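Local coordinates for protein endo-1,3-beta-glucanase, family GH16 (PDB 5FUI) that probably binds laminarin, a beta-1,3-glucan, through its family 6 carbohydrate-binding module, the C-terminal part of a marine bacterial laminarinase, at residues A15-Y20 against M45-I50; E34-I39 against W123-I128; N57-Y62 against T100-V105; F73-E78 against G85-P90. All coordinates share one frame; numbering follows the deposited sequence.

Contact 1: A15-Y20 against M45-I50; sequences AESYLY and MSYPGI. With MG (magnesium ion), chain E.
Leu19 and Tyr20 both sit opposite Ser46, a classic beta bulge that lets one carbonyl take two amides. Leu19 N reaches Ser46 O at 2.9 Å, while Tyr20 N makes only a weak bond to the same oxygen at 3.5 Å. The return bond, from Ser46 N to Tyr20 O, is 2.9 Å long. Before the bulge the chain is a loop without regular structure, and Tyr47 ties it down. The Tyr47 ring lies against Tyr18, whose CB stands over one ring face, 4.1 Å from the centroid in a CH-pi contact. Tyr47 OH donates to Ala15 O at 2.7 Å, in the carbonyl plane and on a lone pair. A phenylalanine at Tyr47 would probably keep the CH-pi contact but leave Ala15 O without this donor and the loop freer to shift. The Tyr18 ring is turned toward Met45, with Tyr18 CD2 3.7 Å from Met45 CG, because chi1 of 48° sets CG between the backbone N and the carbonyl carbon. At the outer end Leu19 CB packs on Pro48 CD at 3.6 Å. Next to the tethered Ala15, Glu16 OE1 binds the magnesium ion, whose site Glu14, Glu34 and Asn126 complete. A bulged edge strand beside a metal-binding loop fits the beta-sandwich of family 6 carbohydrate-binding modules, which commonly carry a structural metal ion.

Contact 2: E34-I39 against W123-I128; sequences ENVGYI and WNINWI. With MG (magnesium ion), chain E; APY (2-aminomethyl-pyridine), chain D; GOL (glycerol), chain B.
Trp123 opens the second segment with its indole against Ile39: CD1 of Ile39 stands over the six-membered ring, 3.7 Å from the centroid and 7° off its normal, and CG2 of Ile39 rests near CE2. A water accepts a hydrogen bond from Ile39 N and donates one to Trp123 O. Asn124 follows, its CG beside the backbone N (chi1 -68°), which lays the amide along Gly37; Asn124 ND2 donates to O3 of a glycerol, probably a crystallisation additive, at 2.7 Å, and Tyr38 N donates to that oxygen at 2.8 Å. Ile125 carries the antiparallel pairing with Val36: Val36 N to Ile125 O is 2.9 Å and Ile125 N to Val36 O is 3.0 Å, while CG2 of Ile125 packs on Val36 CB. Asn126 binds the magnesium ion through O and OD1, each at 2.4 Å. Glu34 O binds the magnesium ion at 2.3 Å; Glu31 holds Asn126 ND2. Two neutral carbonyls, an amide oxygen and a water thus share the metal with the carboxylates of Glu14 and Glu16, whose negative charge the ion probably offsets, while at the other end Tyr38 and Ile39 line a pocket holding 2-aminomethyl-pyridine.

Contact 3: N57-Y62 against T100-V105; sequences NYLIEY and TVSQTV
Tyr62 and Gln103 meet because their first torsions steer both chains along one face of the sheet: Tyr62 CG is anti to the carbonyl carbon (chi1 -56°), whereas Gln103 CG lies between its backbone N and carbonyl carbon (chi1 65°) and the chain runs out extended from there. The Tyr62 hydroxyl OH donates to Gln103 OE1 at 2.7 Å. The acceptor lies at the ring's edge, in its plane, but the hydroxyl approaches from above the amide plane rather than on a lone pair, ring and amide being turned 72° apart. Gln103 OE1 also accepts from Ser75 OG of the facing sheet, so two hydroxyls grip one oxygen. A leucine in place of Tyr62 would probably leave Gln103 OE1 with just the Ser75 hydroxyl, the amide freer to turn, and a gap where the ring packs. Ile60 lies alongside Gln103, pointing the same way, and Ile60 CD1 touches Val105 CG1 at 4.0 Å.

On the other face Thr100 CG2 sits 3.6 Å from Glu61 CB, the Glu61 carboxylate being paired with Arg129, and Leu59 CD1 rests against Thr104 OG1 at 3.6 Å.

Between the faces the strands are zipped by six antiparallel backbone bonds: Tyr58 with Val105, Ile60 with Gln103 and Tyr62 with Val101 each exchange two, from Tyr62 N to Val101 O at 2.7 Å up to Val101 N to Tyr62 O at 3.0 Å. The chemistry is therefore divided: Tyr58, Ile60, Tyr62, Val101, Gln103 and Val105 face the other sheet, the Gln103 amide oxygen satisfied by two hydroxyls, while the face of Leu59, Glu61, Ser102 and Thr104 is, Leu59 apart, the more polar.

Contact 4: F73-E78 against G85-P90; sequences FSSDLE and GELSVP. With APY (2-aminomethyl-pyridine), chain C.
Leu87, followed from CB outward, lies along one face of the Phe73 ring. Its CB stands over that face, 3.8 Å from the centroid in a CH-pi contact and 3.6 Å from Phe73 CZ. Leu87 CG comes next, 3.7 Å from Phe73 CE2, and Leu87 CD2 ends 3.6 Å from that carbon, having moved from over the ring toward its rim; Leu87 CD1 turns to the facing sheet and meets the backbone of Ser102. The ring is brought over Leu87 by chi1 of 61°, which places Phe73 CG between its backbone N and carbonyl carbon. Val89 meets the ring differently, its CG2 approaching the edge at CE1. The backbones pair antiparallel: Phe73 and Leu87 exchange two bonds, Leu87 N to Phe73 O being 2.8 Å, and Ser75 N reaches Gly85 O at 2.9 Å. Gly85 adopts a backbone conformation in which a CB would collide with the carbonyl oxygen of the residue before it. Farther along, Asp76 OD2 takes a hydrogen bond of 2.7 Å from the amine N of a bound 2-aminomethyl-pyridine, whose pocket Trp44, Gly115 and Tyr117 complete. The two strands form the hairpin 72-77 and 82-88 at one side of the five-stranded sheet, with 82-88 outermost and 72-77 next to strand 110-118; Phe73 points to the core, stacked on Trp123 and edge-to-face with Tyr62 of the opposing sheet.

How the contacts relate
The four contacts belong to one beta-sandwich. Contact 4 lies in the five-stranded sheet, and contact 1, about 14 Å away between centres, joins its strand 44-52 to the loop that leads into strand 20-22; contact 3 lies in the four-stranded sheet, and contact 2 joins that sheet's strand 124-131 to the short strand 34-37. Along the chain, contact 1 crosses contact 2, contact 3 is nested within the loop closed by contact 2, and contact 4 within that of contact 3. Contacts 1 and 2 share the magnesium ion. Contacts 3 and 4, about 10 Å apart between centres, face each other across the core. Metal site and core thus tie distant sequence into one compact module.

Contact 1: A15-Y20 against M45-I50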
# COMPACT_ATOMS: atom_id res chain seq x y z
N ALA A 15 -7.21 1.85 -0.61
CA ALA A 15 -6.56 0.52 -0.66
C ALA A 15 -7.59 -0.58 -1.05
O ALA A 15 -7.20 -1.66 -1.52
CB ALA A 15 -5.88 0.19 0.68
N GLU A 16 -8.88 -0.34 -0.69
CA GLU A 16 -9.95 -1.33 -0.95
C GLU A 16 -10.33 -1.34 -2.45
O GLU A 16 -11.18 -2.10 -2.84
CB GLU A 16 -11.13 -1.08 -0.01
CG GLU A 16 -11.98 0.14 -0.35
CD GLU A 16 -11.49 1.43 0.31
OE1 GLU A 16 -10.30 1.54 0.73
OE2 GLU A 16 -12.31 2.36 0.49
N SER A 17 -9.73 -0.48 -3.27
CA SER A 17 -10.07 -0.31 -4.70
C SER A 17 -9.30 -1.23 -5.60
O SER A 17 -9.33 -1.07 -6.83
CB SER A 17 -9.91 1.16 -5.12
OG SER A 17 -8.53 1.49 -5.30
N TYR A 18 -8.63 -2.23 -5.03
CA TYR A 18 -7.82 -3.12 -5.87
C TYR A 18 -8.65 -3.89 -6.92
O TYR A 18 -9.86 -4.13 -6.68
CB TYR A 18 -7.10 -4.20 -5.01
CG TYR A 18 -7.95 -4.92 -4.01
CD1 TYR A 18 -8.83 -5.97 -4.39
CD2 TYR A 18 -7.85 -4.61 -2.67
CE1 TYR A 18 -9.62 -6.66 -3.42
CE2 TYR A 18 -8.57 -5.25 -1.72
CZ TYR A 18 -9.43 -6.29 -2.09
OH TYR A 18 -10.19 -6.91 -1.12
N LEU A 19 -8.06 -4.19 -8.08
CA LEU A 19 -8.79 -5.05 -9.08
C LEU A 19 -8.58 -6.49 -8.73
O LEU A 19 -9.52 -7.25 -8.88
CB LEU A 19 -8.30 -4.74 -10.48
CG LEU A 19 -8.89 -5.52 -11.65
CD1 LEU A 19 -10.35 -5.19 -11.77
CD2 LEU A 19 -8.16 -5.13 -12.96
N TYR A 20 -7.37 -6.89 -8.29
CA TYR A 20 -7.14 -8.28 -7.92
C TYR A 20 -6.52 -8.28 -6.56
O TYR A 20 -5.82 -7.37 -6.23
CB TYR A 20 -6.22 -8.99 -8.87
CG TYR A 20 -6.63 -8.85 -10.36
CD1 TYR A 20 -7.70 -9.55 -10.89
CD2 TYR A 20 -5.88 -8.02 -11.17
CE1 TYR A 20 -8.01 -9.41 -12.27
CE2 TYR A 20 -6.13 -7.85 -12.50
CZ TYR A 20 -7.18 -8.55 -13.05
OH TYR A 20 -7.39 -8.32 -14.41
N MET A 45 -2.28 -7.23 -3.13
CA MET A 45 -3.34 -6.47 -3.81
C MET A 45 -2.72 -5.83 -5.02
O MET A 45 -1.57 -5.38 -4.96
CB MET A 45 -3.90 -5.39 -2.90
CG MET A 45 -4.55 -5.88 -1.62
SD MET A 45 -3.33 -6.05 -0.22
CE MET A 45 -3.18 -4.38 0.27
N SER A 46 -3.49 -5.68 -6.08
CA SER A 46 -2.96 -5.10 -7.32
C SER A 46 -3.93 -4.00 -7.82
O SER A 46 -5.12 -4.24 -7.92
CB SER A 46 -2.83 -6.22 -8.37
OG SER A 46 -2.39 -5.82 -9.63
N TYR A 47 -3.36 -2.86 -8.22
CA TYR A 47 -4.13 -1.65 -8.65
C TYR A 47 -3.69 -1.27 -10.07
O TYR A 47 -2.59 -0.80 -10.29
CB TYR A 47 -3.77 -0.51 -7.68
CG TYR A 47 -4.01 -0.85 -6.23
CD1 TYR A 47 -3.02 -1.50 -5.45
CD2 TYR A 47 -5.29 -0.58 -5.62
CE1 TYR A 47 -3.26 -1.81 -4.10
CE2 TYR A 47 -5.51 -0.90 -4.27
CZ TYR A 47 -4.50 -1.57 -3.53
OH TYR A 47 -4.66 -1.93 -2.23
N PRO A 48 -4.53 -1.51 -11.08
CA PRO A 48 -4.14 -1.17 -12.46
C PRO A 48 -4.26 0.36 -12.74
O PRO A 48 -4.99 1.12 -12.08
CB PRO A 48 -5.14 -1.95 -13.31
CG PRO A 48 -6.38 -1.84 -12.49
CD PRO A 48 -5.84 -2.20 -11.08
N GLY A 49 -3.50 0.77 -13.75
CA GLY A 49 -3.72 2.08 -14.31
C GLY A 49 -3.24 3.22 -13.48
O GLY A 49 -3.79 4.35 -13.53
N ILE A 50 -2.17 3.01 -12.71
CA ILE A 50 -1.65 4.11 -11.87
C ILE A 50 -0.63 4.95 -12.72
O ILE A 50 0.42 4.42 -13.22
CB ILE A 50 -0.99 3.57 -10.56
CG1 ILE A 50 -1.97 2.69 -9.77
CG2 ILE A 50 -0.41 4.76 -9.81
CD1 ILE A 50 -3.31 3.33 -9.60
MG MG E . -9.71 3.09 2.45
O HOH W 1 -11.64 4.41 2.31

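Contact 2: E34-I39 against W123-I128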
# COMPACT_ATOMS: atom_id res chain seq x y z
N GLU A 34 -13.55 2.07 3.80
CA GLU A 34 -13.09 0.71 4.12
C GLU A 34 -11.58 0.73 4.26
O GLU A 34 -10.89 1.63 3.72
CB GLU A 34 -13.57 -0.41 3.07
CG GLU A 34 -15.05 -0.60 3.09
CD GLU A 34 -15.44 -1.46 1.88
OE1 GLU A 34 -15.29 -0.97 0.71
OE2 GLU A 34 -15.82 -2.61 2.09
N ASN A 35 -11.06 -0.29 4.91
CA ASN A 35 -9.65 -0.63 4.82
C ASN A 35 -9.52 -2.07 4.49
O ASN A 35 -10.44 -2.83 4.59
CB ASN A 35 -8.89 -0.29 6.14
CG ASN A 35 -9.34 -1.08 7.35
OD1 ASN A 35 -10.19 -0.65 8.10
ND2 ASN A 35 -8.75 -2.23 7.57
N VAL A 36 -8.35 -2.42 4.01
CA VAL A 36 -7.96 -3.87 3.81
C VAL A 36 -7.45 -4.37 5.15
O VAL A 36 -6.53 -3.73 5.79
CB VAL A 36 -6.90 -3.99 2.69
CG1 VAL A 36 -6.66 -5.44 2.38
CG2 VAL A 36 -7.48 -3.34 1.46
N GLY A 37 -7.99 -5.53 5.58
CA GLY A 37 -7.53 -6.20 6.77
C GLY A 37 -7.36 -7.71 6.52
O GLY A 37 -7.49 -8.17 5.38
N TYR A 38 -7.09 -8.42 7.62
CA TYR A 38 -6.90 -9.87 7.59
C TYR A 38 -5.83 -10.22 6.52
O TYR A 38 -5.95 -11.16 5.71
CB TYR A 38 -8.22 -10.62 7.32
CG TYR A 38 -9.24 -10.28 8.38
CD1 TYR A 38 -9.14 -10.87 9.66
CD2 TYR A 38 -10.14 -9.23 8.19
CE1 TYR A 38 -10.00 -10.49 10.72
CE2 TYR A 38 -11.07 -8.87 9.19
CZ TYR A 38 -10.95 -9.46 10.47
OH TYR A 38 -11.86 -9.04 11.46
N ILE A 39 -4.72 -9.49 6.60
CA ILE A 39 -3.61 -9.62 5.69
C ILE A 39 -2.60 -10.59 6.32
O ILE A 39 -2.22 -10.45 7.48
CB ILE A 39 -2.96 -8.23 5.43
CG1 ILE A 39 -4.03 -7.22 4.96
CG2 ILE A 39 -1.78 -8.40 4.40
CD1 ILE A 39 -3.38 -5.90 4.45
N TRP A 123 -1.05 -6.57 9.43
CA TRP A 123 -1.15 -5.13 9.23
C TRP A 123 -2.37 -4.83 8.39
O TRP A 123 -2.91 -5.72 7.68
CB TRP A 123 0.14 -4.53 8.58
CG TRP A 123 0.49 -5.22 7.25
CD1 TRP A 123 1.11 -6.44 7.11
CD2 TRP A 123 0.19 -4.74 5.90
NE1 TRP A 123 1.30 -6.75 5.76
CE2 TRP A 123 0.70 -5.74 5.00
CE3 TRP A 123 -0.44 -3.60 5.35
CZ2 TRP A 123 0.58 -5.62 3.62
CZ3 TRP A 123 -0.49 -3.47 3.94
CH2 TRP A 123 0.00 -4.48 3.12
N ASN A 124 -2.87 -3.58 8.58
CA ASN A 124 -4.06 -3.09 7.81
C ASN A 124 -3.64 -1.92 6.94
O ASN A 124 -2.64 -1.20 7.31
CB ASN A 124 -5.15 -2.60 8.74
CG ASN A 124 -5.82 -3.70 9.57
OD1 ASN A 124 -6.43 -3.37 10.63
ND2 ASN A 124 -5.71 -4.93 9.18
N ILE A 125 -4.36 -1.63 5.85
CA ILE A 125 -4.07 -0.42 5.09
C ILE A 125 -5.36 0.23 4.59
O ILE A 125 -6.26 -0.45 4.10
CB ILE A 125 -3.08 -0.76 3.93
CG1 ILE A 125 -2.84 0.51 3.12
CG2 ILE A 125 -3.65 -1.93 3.02
CD1 ILE A 125 -1.61 0.40 2.22
N ASN A 126 -5.40 1.55 4.71
CA ASN A 126 -6.56 2.36 4.39
C ASN A 126 -6.44 2.95 2.94
O ASN A 126 -7.37 2.81 2.11
CB ASN A 126 -6.74 3.50 5.43
CG ASN A 126 -7.93 4.40 5.18
OD1 ASN A 126 -8.78 4.12 4.37
ND2 ASN A 126 -8.00 5.51 5.94
N TRP A 127 -5.27 3.53 2.64
CA TRP A 127 -5.06 4.14 1.33
C TRP A 127 -3.56 4.29 1.11
O TRP A 127 -2.74 4.10 1.99
CB TRP A 127 -5.79 5.54 1.19
CG TRP A 127 -5.64 6.51 2.31
CD1 TRP A 127 -6.64 6.89 3.22
CD2 TRP A 127 -4.44 7.28 2.66
NE1 TRP A 127 -6.11 7.84 4.12
CE2 TRP A 127 -4.81 8.12 3.81
CE3 TRP A 127 -3.12 7.38 2.12
CZ2 TRP A 127 -3.94 9.04 4.37
CZ3 TRP A 127 -2.24 8.28 2.77
CH2 TRP A 127 -2.63 9.06 3.86
N ILE A 128 -3.27 4.63 -0.15
CA ILE A 128 -1.97 4.94 -0.68
C ILE A 128 -2.05 6.37 -1.27
O ILE A 128 -3.07 6.72 -1.91
CB ILE A 128 -1.52 3.95 -1.79
CG1 ILE A 128 -1.60 2.48 -1.31
CG2 ILE A 128 -0.10 4.31 -2.28
CD1 ILE A 128 -2.75 1.72 -1.92
MG MG E . -9.71 3.09 2.45
N APY D . -5.67 -11.55 14.11
CM APY D . -6.38 -10.94 12.94
C2 APY D . -5.59 -11.08 11.64
C3 APY D . -5.90 -12.17 10.74
C4 APY D . -5.19 -12.30 9.52
C5 APY D . -4.16 -11.29 9.35
C6 APY D . -3.84 -10.28 10.23
N1 APY D . -4.57 -10.15 11.37
C1 GOL B . -9.23 -6.79 12.93
O1 GOL B . -10.56 -6.14 12.67
C2 GOL B . -8.57 -6.69 11.56
O2 GOL B . -8.42 -5.27 11.37
C3 GOL B . -7.25 -7.43 11.47
O3 GOL B . -6.64 -7.21 10.16
O HOH W 1 -11.64 4.41 2.31
O HOH W 2 -4.14 -7.85 9.03

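Contact 3: N57-Y62 against T100-V105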
# COMPACT_ATOMS: atom_id res chain seq x y z
N ASN A 57 11.48 11.62 -8.78
CA ASN A 57 11.26 11.08 -7.46
C ASN A 57 9.87 11.37 -6.96
O ASN A 57 9.36 12.47 -7.10
CB ASN A 57 12.36 11.50 -6.49
CG ASN A 57 13.71 10.97 -6.95
OD1 ASN A 57 13.91 9.76 -7.26
ND2 ASN A 57 14.64 11.88 -7.07
N TYR A 58 9.24 10.35 -6.44
CA TYR A 58 7.91 10.48 -5.87
C TYR A 58 7.93 10.09 -4.38
O TYR A 58 8.69 9.17 -3.96
CB TYR A 58 6.94 9.48 -6.52
CG TYR A 58 6.58 9.85 -7.93
CD1 TYR A 58 7.44 9.61 -8.99
CD2 TYR A 58 5.37 10.51 -8.20
CE1 TYR A 58 7.12 9.94 -10.28
CE2 TYR A 58 4.98 10.88 -9.48
CZ TYR A 58 5.88 10.60 -10.55
OH TYR A 58 5.50 11.00 -11.83
N LEU A 59 7.04 10.76 -3.64
CA LEU A 59 6.76 10.31 -2.25
C LEU A 59 5.53 9.41 -2.35
O LEU A 59 4.46 9.84 -2.89
CB LEU A 59 6.46 11.54 -1.33
CG LEU A 59 6.17 11.14 0.13
CD1 LEU A 59 7.45 10.60 0.77
CD2 LEU A 59 5.64 12.46 0.83
N ILE A 60 5.65 8.19 -1.80
CA ILE A 60 4.48 7.31 -1.76
C ILE A 60 4.22 7.02 -0.26
O ILE A 60 5.07 6.51 0.47
CB ILE A 60 4.65 6.00 -2.52
CG1 ILE A 60 5.18 6.28 -4.00
CG2 ILE A 60 3.28 5.29 -2.50
CD1 ILE A 60 5.23 4.98 -4.83
N GLU A 61 3.02 7.45 0.15
CA GLU A 61 2.55 7.34 1.57
C GLU A 61 1.56 6.22 1.68
O GLU A 61 0.77 6.01 0.75
CB GLU A 61 1.83 8.61 2.01
CG GLU A 61 2.75 9.84 2.21
CD GLU A 61 1.88 11.04 2.36
OE1 GLU A 61 1.39 11.55 1.32
OE2 GLU A 61 1.61 11.48 3.54
N TYR A 62 1.60 5.53 2.82
CA TYR A 62 0.73 4.40 3.10
C TYR A 62 0.10 4.58 4.46
O TYR A 62 0.82 4.73 5.47
CB TYR A 62 1.52 3.03 3.09
CG TYR A 62 2.26 2.80 1.79
CD1 TYR A 62 3.51 3.29 1.55
CD2 TYR A 62 1.61 2.08 0.75
CE1 TYR A 62 4.15 3.04 0.33
CE2 TYR A 62 2.24 1.83 -0.49
CZ TYR A 62 3.47 2.33 -0.67
OH TYR A 62 4.11 2.06 -1.86
N THR A 100 0.92 7.11 9.06
CA THR A 100 1.36 7.16 7.67
C THR A 100 2.85 6.94 7.52
O THR A 100 3.67 7.68 8.10
CB THR A 100 1.00 8.53 7.08
OG1 THR A 100 -0.43 8.75 7.22
CG2 THR A 100 1.29 8.55 5.55
N VAL A 101 3.21 5.83 6.85
CA VAL A 101 4.62 5.60 6.53
C VAL A 101 4.83 5.93 5.05
O VAL A 101 3.87 6.08 4.27
CB VAL A 101 5.06 4.13 6.86
CG1 VAL A 101 4.93 3.89 8.41
CG2 VAL A 101 4.22 3.11 6.01
N SER A 102 6.09 5.98 4.65
CA SER A 102 6.36 6.38 3.25
C SER A 102 7.63 5.78 2.70
O SER A 102 8.48 5.30 3.43
CB SER A 102 6.37 7.88 3.10
OG SER A 102 7.56 8.43 3.77
N GLN A 103 7.76 5.88 1.39
CA GLN A 103 9.02 5.64 0.71
C GLN A 103 9.17 6.74 -0.35
O GLN A 103 8.19 7.27 -0.82
CB GLN A 103 9.00 4.25 0.07
CG GLN A 103 7.96 4.11 -1.05
CD GLN A 103 7.73 2.70 -1.56
OE1 GLN A 103 6.74 2.49 -2.23
NE2 GLN A 103 8.62 1.77 -1.32
N THR A 104 10.42 7.06 -0.65
CA THR A 104 10.74 8.02 -1.73
C THR A 104 11.48 7.28 -2.81
O THR A 104 12.58 6.72 -2.53
CB THR A 104 11.55 9.22 -1.20
OG1 THR A 104 10.80 9.92 -0.20
CG2 THR A 104 11.85 10.23 -2.27
N VAL A 105 10.85 7.19 -3.99
CA VAL A 105 11.41 6.32 -5.00
C VAL A 105 11.36 6.99 -6.39
O VAL A 105 10.56 7.85 -6.64
CB VAL A 105 10.76 4.92 -4.83
CG1 VAL A 105 9.23 4.96 -4.98
CG2 VAL A 105 11.43 3.84 -5.64

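Contact 4: F73-E78 against G85-P90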
# COMPACT_ATOMS: atom_id res chain seq x y z
N PHE A 73 5.61 -5.08 3.92
CA PHE A 73 5.13 -5.32 2.55
C PHE A 73 6.06 -4.66 1.55
O PHE A 73 6.85 -3.76 1.90
CB PHE A 73 3.66 -4.88 2.35
CG PHE A 73 3.42 -3.41 2.58
CD1 PHE A 73 3.03 -2.94 3.90
CD2 PHE A 73 3.49 -2.50 1.51
CE1 PHE A 73 2.73 -1.61 4.04
CE2 PHE A 73 3.20 -1.16 1.69
CZ PHE A 73 2.78 -0.71 2.95
N SER A 74 6.00 -5.17 0.32
CA SER A 74 6.78 -4.55 -0.81
C SER A 74 5.82 -3.91 -1.78
O SER A 74 4.65 -4.30 -1.88
CB SER A 74 7.61 -5.62 -1.56
OG SER A 74 6.71 -6.61 -2.13
N SER A 75 6.31 -2.87 -2.43
CA SER A 75 5.55 -2.22 -3.53
C SER A 75 6.34 -2.42 -4.85
O SER A 75 7.58 -2.46 -4.86
CB SER A 75 5.29 -0.74 -3.30
OG SER A 75 6.53 -0.12 -3.03
N ASP A 76 5.58 -2.59 -5.95
CA ASP A 76 6.21 -2.83 -7.25
C ASP A 76 5.35 -2.37 -8.38
O ASP A 76 4.14 -2.13 -8.19
CB ASP A 76 6.50 -4.34 -7.40
CG ASP A 76 5.29 -5.14 -7.68
OD1 ASP A 76 4.84 -5.20 -8.82
OD2 ASP A 76 4.65 -5.69 -6.73
N LEU A 77 5.98 -2.20 -9.55
CA LEU A 77 5.24 -1.91 -10.78
C LEU A 77 5.37 -3.10 -11.75
O LEU A 77 6.45 -3.76 -11.85
CB LEU A 77 5.88 -0.67 -11.45
CG LEU A 77 5.92 0.58 -10.59
CD1 LEU A 77 6.65 1.68 -11.36
CD2 LEU A 77 4.54 0.96 -10.01
N GLU A 78 4.23 -3.37 -12.42
CA GLU A 78 4.19 -4.42 -13.49
C GLU A 78 4.62 -5.77 -13.01
O GLU A 78 5.54 -6.42 -13.60
CB GLU A 78 5.08 -3.96 -14.70
CG GLU A 78 4.54 -2.67 -15.31
CD GLU A 78 3.14 -2.95 -15.94
OE1 GLU A 78 2.96 -3.88 -16.77
OE2 GLU A 78 2.12 -2.33 -15.60
N GLY A 85 10.37 -0.92 -3.39
CA GLY A 85 10.97 -1.05 -2.06
C GLY A 85 9.98 -1.65 -1.09
O GLY A 85 8.94 -2.18 -1.47
N GLU A 86 10.42 -1.68 0.17
CA GLU A 86 9.67 -2.34 1.20
C GLU A 86 9.35 -1.38 2.34
O GLU A 86 10.07 -0.42 2.64
CB GLU A 86 10.41 -3.52 1.76
CG GLU A 86 10.74 -4.55 0.70
CD GLU A 86 11.57 -5.75 1.15
OE1 GLU A 86 11.70 -5.97 2.34
OE2 GLU A 86 11.99 -6.42 0.21
N LEU A 87 8.22 -1.62 3.01
CA LEU A 87 7.73 -0.77 4.09
C LEU A 87 7.52 -1.67 5.31
O LEU A 87 6.94 -2.75 5.19
CB LEU A 87 6.27 -0.19 3.70
CG LEU A 87 6.16 0.88 2.60
CD1 LEU A 87 7.03 2.11 2.94
CD2 LEU A 87 6.48 0.27 1.22
N SER A 88 7.99 -1.22 6.46
CA SER A 88 7.63 -1.83 7.74
C SER A 88 6.44 -1.08 8.34
O SER A 88 6.39 0.19 8.34
CB SER A 88 8.81 -1.64 8.70
OG SER A 88 9.87 -2.44 8.21
N VAL A 89 5.48 -1.80 8.92
CA VAL A 89 4.29 -1.18 9.52
C VAL A 89 4.58 -1.13 11.04
O VAL A 89 4.79 -2.17 11.70
CB VAL A 89 3.01 -2.05 9.27
CG1 VAL A 89 1.84 -1.40 9.97
CG2 VAL A 89 2.74 -2.14 7.75
N PRO A 90 4.56 0.10 11.64
CA PRO A 90 4.74 0.21 13.07
C PRO A 90 3.66 -0.53 13.82
O PRO A 90 2.53 -0.66 13.34
CB PRO A 90 4.62 1.75 13.35
CG PRO A 90 5.08 2.32 11.98
CD PRO A 90 4.44 1.42 10.97
N APY C . 2.81 -7.39 -7.65
CM APY C . 1.90 -7.59 -6.55
C2 APY C . 1.28 -8.80 -7.23
C3 APY C . 1.72 -10.05 -6.86
C4 APY C . 1.24 -11.21 -7.52
C5 APY C . 0.39 -11.05 -8.63
C6 APY C . -0.03 -9.79 -9.01
N1 APY C . 0.46 -8.69 -8.33